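Local coordinates for protein uncharacterized HTH-type transcriptional regulator HI_0893 (Haemophilus influenzae, PDB 3QKX) that probably binds DNA as a dimeric transcriptional regulator of the TetR family, with a helix-turn-helix head and an all-helical C-terminal domain, at residues A[88-93]-A[153-159]; A[127-131]-A[145-149]; A[12-17]-A[34-40]. All blocks are in the same frame, centred on the assembly; numbering follows the deposited sequence.

Interaction 1: residues A[88-93]-A[153-159]; sequences MWKNIW and LKTAINL. With SO4 (sulfate ion), chain F.
Ala156 CB sits over one face of the Trp89 indole, 3.5 Å from the centroid of the five-membered ring and 14° off its normal, a close CH-pi contact. Two groups meet the rim of the same indole near its plane: Thr155 OG1 at the nitrogen end and Leu159 CD2 at the benzo end. The first is a hydrogen bond, Trp89 NE1 to Thr155 OG1 at 3.0 Å with an N-H...O angle of 166°, almost exactly in the ring plane. Thr155 OG1 is also hydrogen-bonded to Ser152 O, so the hydroxyl bridges the indole nitrogen and the backbone of Ser152 just upstream. With CG anti to the backbone N, Trp89 lays its indole along the partner helix from Thr155 to Leu159. The Trp93 ring brings its edge to the backbone at Ala156 O, which lies nearest CE3, and CZ3 packs on the Leu159 side chain, 3.7 Å from Leu159 CG. Beside the indoles the packing is aliphatic. Ile92 spans Leu153 to Ile157, CD1 reaching Leu153 CD1 at 3.8 Å and CG2 reaching Ile157 CG1 at the same separation. Leu153 CD2 presses on the backbone at Trp89 CA, 3.5 Å away. The axes of 88-93 and 154-159 come within 8.7 Å, nearly parallel at -24°, consistent with the small Ala156 at the closest CA approach. Away from this interface, Lys90 NZ makes a weak bond to a sulfate that Arg86 also holds. Val178 and Ile179 of helix 172-184 pack on Trp89, while Leu150 and Ile147 of the second subunit pack on Thr155 and Leu159. The arrangement is that of the helical core of a TetR-type C-terminal domain, in which helix 81-98 packs on helix 154-165, which in turn meets the other subunit.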
loop_
_atom_site.group_PDB
_atom_site.type_symbol
_atom_site.label_atom_id
_atom_site.label_comp_id
_atom_site.label_asym_id
_atom_site.label_seq_id
_atom_site.Cartn_x
_atom_site.Cartn_y
_atom_site.Cartn_z
HETATM N N MSE A 88 -18.814 4.161 2.125
HETATM C CA MSE A 88 -17.640 3.474 2.661
HETATM C C MSE A 88 -16.358 4.069 2.090
HETATM O O MSE A 88 -15.380 4.218 2.805
HETATM C CB MSE A 88 -17.695 1.960 2.380
HETATM C CG MSE A 88 -18.614 1.204 3.311
HETATM SE SE MSE A 88 -18.436 -0.735 3.090
HETATM C CE MSE A 88 -19.214 -0.946 1.307
ATOM N N TRP A 89 -16.361 4.408 0.807
ATOM C CA TRP A 89 -15.195 5.053 0.184
ATOM C C TRP A 89 -14.879 6.371 0.888
ATOM O O TRP A 89 -13.749 6.616 1.271
ATOM C CB TRP A 89 -15.456 5.309 -1.307
ATOM C CG TRP A 89 -14.209 5.509 -2.092
ATOM C CD1 TRP A 89 -13.567 4.580 -2.831
ATOM C CD2 TRP A 89 -13.457 6.712 -2.217
ATOM N NE1 TRP A 89 -12.442 5.112 -3.396
ATOM C CE2 TRP A 89 -12.342 6.422 -3.022
ATOM C CE3 TRP A 89 -13.600 8.012 -1.701
ATOM C CZ2 TRP A 89 -11.407 7.361 -3.349
ATOM C CZ3 TRP A 89 -12.658 8.934 -2.011
ATOM C CH2 TRP A 89 -11.568 8.612 -2.842
ATOM N N LYS A 90 -15.901 7.203 1.060
ATOM C CA LYS A 90 -15.759 8.520 1.674
ATOM C C LYS A 90 -15.354 8.405 3.132
ATOM O O LYS A 90 -14.537 9.203 3.639
ATOM C CB LYS A 90 -17.079 9.292 1.594
ATOM C CG LYS A 90 -17.513 9.673 0.189
ATOM C CD LYS A 90 -18.990 9.969 0.169
ATOM C CE LYS A 90 -19.291 11.465 0.330
ATOM N NZ LYS A 90 -20.764 11.740 0.334
ATOM N N ASN A 91 -15.926 7.421 3.825
ATOM C CA ASN A 91 -15.540 7.173 5.207
ATOM C C ASN A 91 -14.042 6.944 5.312
ATOM O O ASN A 91 -13.398 7.526 6.163
ATOM C CB ASN A 91 -16.227 5.949 5.786
ATOM C CG ASN A 91 -17.729 6.141 6.024
ATOM O OD1 ASN A 91 -18.227 7.250 6.123
ATOM N ND2 ASN A 91 -18.450 5.028 6.078
ATOM N N ILE A 92 -13.489 6.112 4.427
ATOM C CA ILE A 92 -12.066 5.821 4.463
ATOM C C ILE A 92 -11.260 7.047 4.096
ATOM O O ILE A 92 -10.268 7.346 4.749
ATOM C CB ILE A 92 -11.684 4.676 3.497
ATOM C CG1 ILE A 92 -12.323 3.360 3.937
ATOM C CG2 ILE A 92 -10.178 4.493 3.450
ATOM C CD1 ILE A 92 -11.995 2.164 2.975
ATOM N N TRP A 93 -11.690 7.746 3.045
ATOM C CA TRP A 93 -10.969 8.908 2.510
ATOM C C TRP A 93 -10.853 10.003 3.539
ATOM O O TRP A 93 -9.749 10.471 3.838
ATOM C CB TRP A 93 -11.674 9.440 1.256
ATOM C CG TRP A 93 -11.145 10.730 0.767
ATOM C CD1 TRP A 93 -11.709 11.971 0.924
ATOM C CD2 TRP A 93 -9.927 10.937 0.061
ATOM N NE1 TRP A 93 -10.918 12.924 0.353
ATOM C CE2 TRP A 93 -9.815 12.320 -0.186
ATOM C CE3 TRP A 93 -8.923 10.098 -0.388
ATOM C CZ2 TRP A 93 -8.743 12.866 -0.852
ATOM C CZ3 TRP A 93 -7.841 10.661 -1.057
ATOM C CH2 TRP A 93 -7.768 12.021 -1.280
ATOM N N LEU A 153 -12.519 -0.528 -3.039
ATOM C CA LEU A 153 -12.289 0.352 -1.892
ATOM C C LEU A 153 -10.827 0.649 -1.681
ATOM O O LEU A 153 -10.485 1.704 -1.158
ATOM C CB LEU A 153 -12.822 -0.242 -0.594
ATOM C CG LEU A 153 -14.177 0.205 -0.128
ATOM C CD1 LEU A 153 -14.390 -0.290 1.315
ATOM C CD2 LEU A 153 -14.278 1.700 -0.226
ATOM N N LYS A 154 -9.963 -0.282 -2.077
ATOM C CA LYS A 154 -8.525 -0.080 -1.966
ATOM C C LYS A 154 -8.081 1.243 -2.541
ATOM O O LYS A 154 -7.146 1.802 -2.022
ATOM C CB LYS A 154 -7.773 -1.216 -2.630
ATOM C CG LYS A 154 -6.261 -1.198 -2.486
ATOM C CD LYS A 154 -5.797 -1.154 -1.055
ATOM C CE LYS A 154 -4.302 -1.408 -0.949
ATOM N NZ LYS A 154 -3.796 -1.286 0.451
ATOM N N THR A 155 -8.747 1.739 -3.597
ATOM C CA THR A 155 -8.397 3.028 -4.217
ATOM C C THR A 155 -8.420 4.192 -3.212
ATOM O O THR A 155 -7.544 5.050 -3.223
ATOM C CB THR A 155 -9.332 3.375 -5.393
ATOM O OG1 THR A 155 -10.712 3.246 -4.982
ATOM C CG2 THR A 155 -9.047 2.474 -6.613
ATOM N N ALA A 156 -9.387 4.165 -2.302
ATOM C CA ALA A 156 -9.497 5.187 -1.273
ATOM C C ALA A 156 -8.217 5.273 -0.473
ATOM O O ALA A 156 -7.674 6.374 -0.282
ATOM C CB ALA A 156 -10.640 4.914 -0.393
ATOM N N ILE A 157 -7.670 4.117 -0.113
ATOM C CA ILE A 157 -6.442 4.063 0.680
ATOM C C ILE A 157 -5.240 4.472 -0.146
ATOM O O ILE A 157 -4.377 5.186 0.334
ATOM C CB ILE A 157 -6.192 2.654 1.273
ATOM C CG1 ILE A 157 -7.358 2.236 2.179
ATOM C CG2 ILE A 157 -4.868 2.626 2.038
ATOM C CD1 ILE A 157 -7.426 0.739 2.481
ATOM N N ASN A 158 -5.167 4.001 -1.383
ATOM C CA ASN A 158 -4.037 4.305 -2.242
ATOM C C ASN A 158 -3.998 5.810 -2.619
ATOM O O ASN A 158 -2.907 6.416 -2.733
ATOM C CB ASN A 158 -4.058 3.408 -3.517
ATOM C CG ASN A 158 -3.514 1.976 -3.264
ATOM O OD1 ASN A 158 -2.814 1.741 -2.299
ATOM N ND2 ASN A 158 -3.836 1.037 -4.155
ATOM N N LEU A 159 -5.176 6.406 -2.807
ATOM C CA LEU A 159 -5.265 7.810 -3.175
ATOM C C LEU A 159 -4.805 8.719 -2.035
ATOM O O LEU A 159 -4.006 9.621 -2.251
ATOM C CB LEU A 159 -6.686 8.170 -3.604
ATOM C CG LEU A 159 -6.832 9.475 -4.375
ATOM C CD1 LEU A 159 -6.025 9.449 -5.702
ATOM C CD2 LEU A 159 -8.267 9.719 -4.650
HETATM S S SO4 F . -24.325 13.254 -1.209
HETATM O O1 SO4 F . -24.669 12.339 -0.114
HETATM O O2 SO4 F . -24.611 12.646 -2.510
HETATM O O3 SO4 F . -22.904 13.602 -1.108
HETATM O O4 SO4 F . -25.112 14.479 -1.108
#

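Interaction 2: residues A[127-131]-A[145-149]; sequences WDLFC and EDILF. With EDO (1,2-ethanediol), chain C.
Trp127 lies against the first turn of helix 145-151, where two helices of the TetR-type C-terminal domain meet almost at a right angle, 98° between the segment axes. From CB, the chi1 rotation puts CG anti to the backbone N and sends the indole toward the other helix. CD1 passes 3.9 Å from C1 of a bound ethanediol. The next atom, NE1, donates to Glu145 O at 2.8 Å, with an N-H...O angle of 168° and the oxygen close to the ring plane. The donor stands well above the carbonyl plane, while Phe149 N reaches the same oxygen from the opposite face as the regular helical bond. Two donors thus grip Glu145 O; the NE1 bond, with the ring's packing on both faces, holds the indole in place. Beyond NE1, CE2 meets Phe149 CB, and CZ2 runs along the backbone, 3.4 Å from Phe149 N, and touches Leu148 CB. The two faces of the indole are treated differently. Cys131 SG, from the next turn of its own helix, lies over one of them; on the other, the edge of the Phe149 ring meets the Trp127 five-membered ring in a T-shaped stack, their planes at 77°. Leu153 and Ser152 also touch Trp127, joining it to the turn that follows helix 145-151. Around this aromatic centre, Cys131 CB packs on Glu145 CG, and Asp128 OD1 turns to Glu145 CB. The same carboxylate oxygen takes a weak bond from ethanediol O2. Cys131 SG ends 3.8 Å from Leu148 CD1.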
loop_
_atom_site.group_PDB
_atom_site.type_symbol
_atom_site.label_atom_id
_atom_site.label_comp_id
_atom_site.label_asym_id
_atom_site.label_seq_id
_atom_site.Cartn_x
_atom_site.Cartn_y
_atom_site.Cartn_z
ATOM N N TRP A 127 -17.523 -4.817 4.983
ATOM C CA TRP A 127 -17.154 -5.124 3.605
ATOM C C TRP A 127 -17.643 -6.491 3.198
ATOM O O TRP A 127 -18.250 -6.642 2.124
ATOM C CB TRP A 127 -15.644 -5.078 3.397
ATOM C CG TRP A 127 -15.278 -5.442 2.004
ATOM C CD1 TRP A 127 -14.588 -6.550 1.590
ATOM C CD2 TRP A 127 -15.637 -4.728 0.817
ATOM N NE1 TRP A 127 -14.496 -6.560 0.214
ATOM C CE2 TRP A 127 -15.111 -5.437 -0.276
ATOM C CE3 TRP A 127 -16.335 -3.551 0.576
ATOM C CZ2 TRP A 127 -15.286 -5.015 -1.589
ATOM C CZ3 TRP A 127 -16.499 -3.128 -0.740
ATOM C CH2 TRP A 127 -15.984 -3.859 -1.794
ATOM N N ASP A 128 -17.344 -7.482 4.036
ATOM C CA ASP A 128 -17.733 -8.861 3.784
ATOM C C ASP A 128 -19.242 -8.957 3.651
ATOM O O ASP A 128 -19.743 -9.577 2.699
ATOM C CB ASP A 128 -17.230 -9.810 4.911
ATOM C CG ASP A 128 -15.702 -10.138 4.812
ATOM O OD1 ASP A 128 -15.024 -9.737 3.837
ATOM O OD2 ASP A 128 -15.188 -10.819 5.724
ATOM N N LEU A 129 -19.953 -8.332 4.597
ATOM C CA LEU A 129 -21.420 -8.343 4.625
ATOM C C LEU A 129 -21.994 -7.673 3.399
ATOM O O LEU A 129 -22.952 -8.174 2.800
ATOM C CB LEU A 129 -21.965 -7.622 5.864
ATOM C CG LEU A 129 -21.794 -8.248 7.259
ATOM C CD1 LEU A 129 -22.554 -7.415 8.304
ATOM C CD2 LEU A 129 -22.253 -9.691 7.304
ATOM N N PHE A 130 -21.425 -6.535 3.041
ATOM C CA PHE A 130 -21.876 -5.799 1.883
ATOM C C PHE A 130 -21.716 -6.636 0.613
ATOM O O PHE A 130 -22.623 -6.691 -0.203
ATOM C CB PHE A 130 -21.103 -4.496 1.761
ATOM C CG PHE A 130 -21.245 -3.821 0.421
ATOM C CD1 PHE A 130 -22.334 -3.005 0.164
ATOM C CD2 PHE A 130 -20.281 -3.994 -0.578
ATOM C CE1 PHE A 130 -22.484 -2.369 -1.059
ATOM C CE2 PHE A 130 -20.411 -3.340 -1.818
ATOM C CZ PHE A 130 -21.526 -2.533 -2.058
ATOM N N CYS A 131 -20.554 -7.267 0.458
ATOM C CA CYS A 131 -20.294 -8.159 -0.668
ATOM C C CYS A 131 -21.316 -9.255 -0.746
ATOM O O CYS A 131 -21.782 -9.551 -1.826
ATOM C CB CYS A 131 -18.891 -8.755 -0.595
ATOM S SG CYS A 131 -17.605 -7.549 -0.981
ATOM N N GLU A 145 -13.881 -11.882 -1.538
ATOM C CA GLU A 145 -14.105 -10.541 -0.947
ATOM C C GLU A 145 -12.838 -9.699 -0.934
ATOM O O GLU A 145 -12.917 -8.496 -1.126
ATOM C CB GLU A 145 -14.679 -10.642 0.470
ATOM C CG GLU A 145 -16.082 -11.290 0.539
ATOM C CD GLU A 145 -16.068 -12.816 0.729
ATOM O OE1 GLU A 145 -15.021 -13.453 0.475
ATOM O OE2 GLU A 145 -17.122 -13.375 1.130
ATOM N N ASP A 146 -11.673 -10.319 -0.737
ATOM C CA ASP A 146 -10.419 -9.541 -0.733
ATOM C C ASP A 146 -10.055 -9.007 -2.110
ATOM O O ASP A 146 -9.661 -7.866 -2.218
ATOM C CB ASP A 146 -9.223 -10.267 -0.068
ATOM C CG ASP A 146 -8.961 -11.643 -0.625
ATOM O OD1 ASP A 146 -9.398 -11.940 -1.753
ATOM O OD2 ASP A 146 -8.304 -12.445 0.083
ATOM N N ILE A 147 -10.254 -9.815 -3.154
ATOM C CA ILE A 147 -10.027 -9.375 -4.527
ATOM C C ILE A 147 -10.937 -8.206 -4.850
ATOM O O ILE A 147 -10.483 -7.173 -5.353
ATOM C CB ILE A 147 -10.244 -10.505 -5.556
ATOM C CG1 ILE A 147 -9.099 -11.507 -5.499
ATOM C CG2 ILE A 147 -10.311 -9.959 -6.925
ATOM C CD1 ILE A 147 -9.393 -12.822 -6.197
ATOM N N LEU A 148 -12.207 -8.341 -4.515
ATOM C CA LEU A 148 -13.142 -7.252 -4.745
ATOM C C LEU A 148 -12.687 -5.972 -4.039
ATOM O O LEU A 148 -12.686 -4.890 -4.637
ATOM C CB LEU A 148 -14.540 -7.646 -4.269
ATOM C CG LEU A 148 -15.259 -8.739 -5.065
ATOM C CD1 LEU A 148 -16.537 -9.102 -4.327
ATOM C CD2 LEU A 148 -15.557 -8.270 -6.484
ATOM N N PHE A 149 -12.277 -6.098 -2.785
ATOM C CA PHE A 149 -11.739 -4.954 -2.062
ATOM C C PHE A 149 -10.549 -4.333 -2.786
ATOM O O PHE A 149 -10.527 -3.134 -2.988
ATOM C CB PHE A 149 -11.325 -5.345 -0.664
ATOM C CG PHE A 149 -10.769 -4.195 0.147
ATOM C CD1 PHE A 149 -11.611 -3.347 0.832
ATOM C CD2 PHE A 149 -9.401 -3.989 0.246
ATOM C CE1 PHE A 149 -11.102 -2.286 1.588
ATOM C CE2 PHE A 149 -8.890 -2.935 1.022
ATOM C CZ PHE A 149 -9.745 -2.095 1.689
HETATM C C1 EDO C . -11.243 -7.871 2.983
HETATM O O1 EDO C . -10.310 -6.787 3.081
HETATM C C2 EDO C . -10.652 -9.134 3.604
HETATM O O2 EDO C . -11.652 -10.162 3.636
#

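Interaction 3: residues A[12-17]-A[34-40]; sequences QIFSAT and LAKEANV
Gln12 NE2 donates to Ala38 O, the carbonyl at the end of the helix in segment 34-40. The bond is short and straight, 2.8 Å with an N-H...O angle of 173°. The oxygen lies in the amide plane of Gln12, and the N-H comes in nearly along the C=O axis. An extended chain carries the amide there, with CG anti to the backbone N (chi1 -165°). The same nitrogen rests 3.6 Å from Val40 CG1, the two side chains arriving from opposite directions. Next to this bond the contact is made by small groups: Ala16 CB meets Ala38 CB at 3.7 Å and Glu37 CG at the same separation, and Ile13 CG1 lies beside Ala38 CB. Small residues at the crossing go with an axis separation of 8.5 Å between 12-17 and 34-38, at a crossing angle of 109°. At the far end Leu34 CD2 packs on Thr17 CA, 3.7 Å away, and on the hydroxyl of Thr17. That hydroxyl bonds back to Ile13 O, which also accepts from Thr17 N, so the threonine turns its OG1 to its own helix. The acceptor of Gln12 is placed by a Schellman motif: Asn39 adopts positive phi, with Val40 N bonded to Ala35 O and Asn39 N to Lys36 O. Glu37 extends past Ala16 to a salt bridge with Arg19. Segment 34-40 belongs to the predicted helix-turn-helix, whose turn begins here; Ile45 of helix 42-48 packs on Ile13 and Leu34, while Leu55 and Phe59 of helix 52-72 touch Thr17, so helix 6-23 packs against helices 31-38 and 42-48 of the head and against the long helix 52-72 that leads to the C-terminal body.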
loop_
_atom_site.group_PDB
_atom_site.type_symbol
_atom_site.label_atom_id
_atom_site.label_comp_id
_atom_site.label_asym_id
_atom_site.label_seq_id
_atom_site.Cartn_x
_atom_site.Cartn_y
_atom_site.Cartn_z
ATOM N N GLN A 12 -5.384 6.679 25.561
ATOM C CA GLN A 12 -4.357 7.694 25.788
ATOM C C GLN A 12 -2.989 7.157 25.367
ATOM O O GLN A 12 -2.269 7.810 24.638
ATOM C CB GLN A 12 -4.353 8.113 27.267
ATOM C CG GLN A 12 -3.604 9.407 27.575
ATOM C CD GLN A 12 -3.714 9.795 29.046
ATOM O OE1 GLN A 12 -4.770 9.654 29.650
ATOM N NE2 GLN A 12 -2.614 10.287 29.623
ATOM N N ILE A 13 -2.673 5.939 25.786
ATOM C CA ILE A 13 -1.407 5.301 25.436
ATOM C C ILE A 13 -1.368 4.898 23.952
ATOM O O ILE A 13 -0.343 5.087 23.286
ATOM C CB ILE A 13 -1.110 4.084 26.355
ATOM C CG1 ILE A 13 -0.844 4.560 27.801
ATOM C CG2 ILE A 13 0.091 3.304 25.864
ATOM C CD1 ILE A 13 -1.087 3.487 28.895
ATOM N N PHE A 14 -2.478 4.382 23.426
ATOM C CA PHE A 14 -2.502 3.948 22.028
ATOM C C PHE A 14 -2.318 5.137 21.075
ATOM O O PHE A 14 -1.537 5.064 20.137
ATOM C CB PHE A 14 -3.800 3.195 21.687
ATOM C CG PHE A 14 -3.948 1.844 22.365
ATOM C CD1 PHE A 14 -2.876 0.961 22.489
ATOM C CD2 PHE A 14 -5.194 1.437 22.817
ATOM C CE1 PHE A 14 -3.042 -0.266 23.101
ATOM C CE2 PHE A 14 -5.370 0.196 23.428
ATOM C CZ PHE A 14 -4.299 -0.658 23.563
ATOM N N SER A 15 -3.038 6.223 21.346
ATOM C CA SER A 15 -2.862 7.492 20.648
ATOM C C SER A 15 -1.396 7.923 20.598
ATOM O O SER A 15 -0.913 8.371 19.575
ATOM C CB SER A 15 -3.696 8.576 21.345
ATOM O OG SER A 15 -3.328 9.883 20.918
ATOM N N ALA A 16 -0.713 7.804 21.730
ATOM C CA ALA A 16 0.700 8.140 21.822
ATOM C C ALA A 16 1.568 7.152 21.067
ATOM O O ALA A 16 2.605 7.520 20.581
ATOM C CB ALA A 16 1.138 8.216 23.324
ATOM N N THR A 17 1.161 5.892 21.007
ATOM C CA THR A 17 1.885 4.884 20.237
ATOM C C THR A 17 1.931 5.269 18.757
ATOM O O THR A 17 2.988 5.226 18.135
ATOM C CB THR A 17 1.262 3.478 20.383
ATOM O OG1 THR A 17 1.492 2.977 21.698
ATOM C CG2 THR A 17 1.869 2.500 19.350
ATOM N N LEU A 34 7.143 5.722 25.317
ATOM C CA LEU A 34 5.676 5.779 25.136
ATOM C C LEU A 34 4.925 6.380 26.336
ATOM O O LEU A 34 3.867 6.994 26.161
ATOM C CB LEU A 34 5.113 4.383 24.817
ATOM C CG LEU A 34 5.506 3.793 23.461
ATOM C CD1 LEU A 34 5.086 2.344 23.324
ATOM C CD2 LEU A 34 4.903 4.599 22.348
ATOM N N ALA A 35 5.459 6.181 27.544
ATOM C CA ALA A 35 4.873 6.766 28.759
ATOM C C ALA A 35 5.034 8.285 28.753
ATOM O O ALA A 35 4.079 9.007 29.058
ATOM C CB ALA A 35 5.510 6.178 29.985
ATOM N N LYS A 36 6.236 8.764 28.402
ATOM C CA LYS A 36 6.506 10.209 28.345
ATOM C C LYS A 36 5.576 10.861 27.333
ATOM O O LYS A 36 4.948 11.879 27.621
ATOM C CB LYS A 36 7.979 10.501 27.984
ATOM N N GLU A 37 5.456 10.226 26.168
ATOM C CA GLU A 37 4.572 10.697 25.105
ATOM C C GLU A 37 3.110 10.693 25.532
ATOM O O GLU A 37 2.369 11.597 25.170
ATOM C CB GLU A 37 4.761 9.845 23.827
ATOM C CG GLU A 37 4.033 10.352 22.570
ATOM C CD GLU A 37 4.379 11.803 22.192
ATOM O OE1 GLU A 37 5.543 12.216 22.379
ATOM O OE2 GLU A 37 3.475 12.527 21.719
ATOM N N ALA A 38 2.709 9.696 26.320
ATOM C CA ALA A 38 1.311 9.588 26.766
ATOM C C ALA A 38 0.985 10.425 28.006
ATOM O O ALA A 38 -0.185 10.563 28.338
ATOM C CB ALA A 38 0.939 8.116 27.004
ATOM N N ASN A 39 2.007 10.974 28.684
ATOM C CA ASN A 39 1.825 11.694 29.950
ATOM C C ASN A 39 1.284 10.748 31.052
ATOM O O ASN A 39 0.377 11.094 31.806
ATOM C CB ASN A 39 0.924 12.935 29.739
ATOM C CG ASN A 39 1.273 14.107 30.675
ATOM O OD1 ASN A 39 1.882 13.936 31.745
ATOM N ND2 ASN A 39 0.882 15.311 30.261
ATOM N N VAL A 40 1.857 9.546 31.110
ATOM C CA VAL A 40 1.580 8.588 32.153
ATOM C C VAL A 40 2.883 8.172 32.826
ATOM O O VAL A 40 3.930 8.162 32.195
ATOM C CB VAL A 40 0.851 7.329 31.618
ATOM C CG1 VAL A 40 -0.460 7.707 31.014
ATOM C CG2 VAL A 40 1.695 6.611 30.640
#

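Interactions 1 and 2 belong to one C-terminal helical body; interaction 3 lies in the head, with nearest atoms about 18 Å from interaction 1 and 21 Å from interaction 2. Interaction 1 is buried, whereas interactions 2 and 3 are only partly so. Interaction 2 is nested within the loop closed by interaction 1, and they touch: Ile157 CD1 packs on Phe149 CZ at 3.7 Å, and helices 145-151 and 154-165 are consecutive. Both also touch the second subunit. Each contact has a single side-chain hydrogen bond across it, given by indole nitrogens to a hydroxyl and a carbonyl in the body, but by a glutamine amide to a helix-end carbonyl in the head, where small aliphatic groups do the packing without aromatic rings.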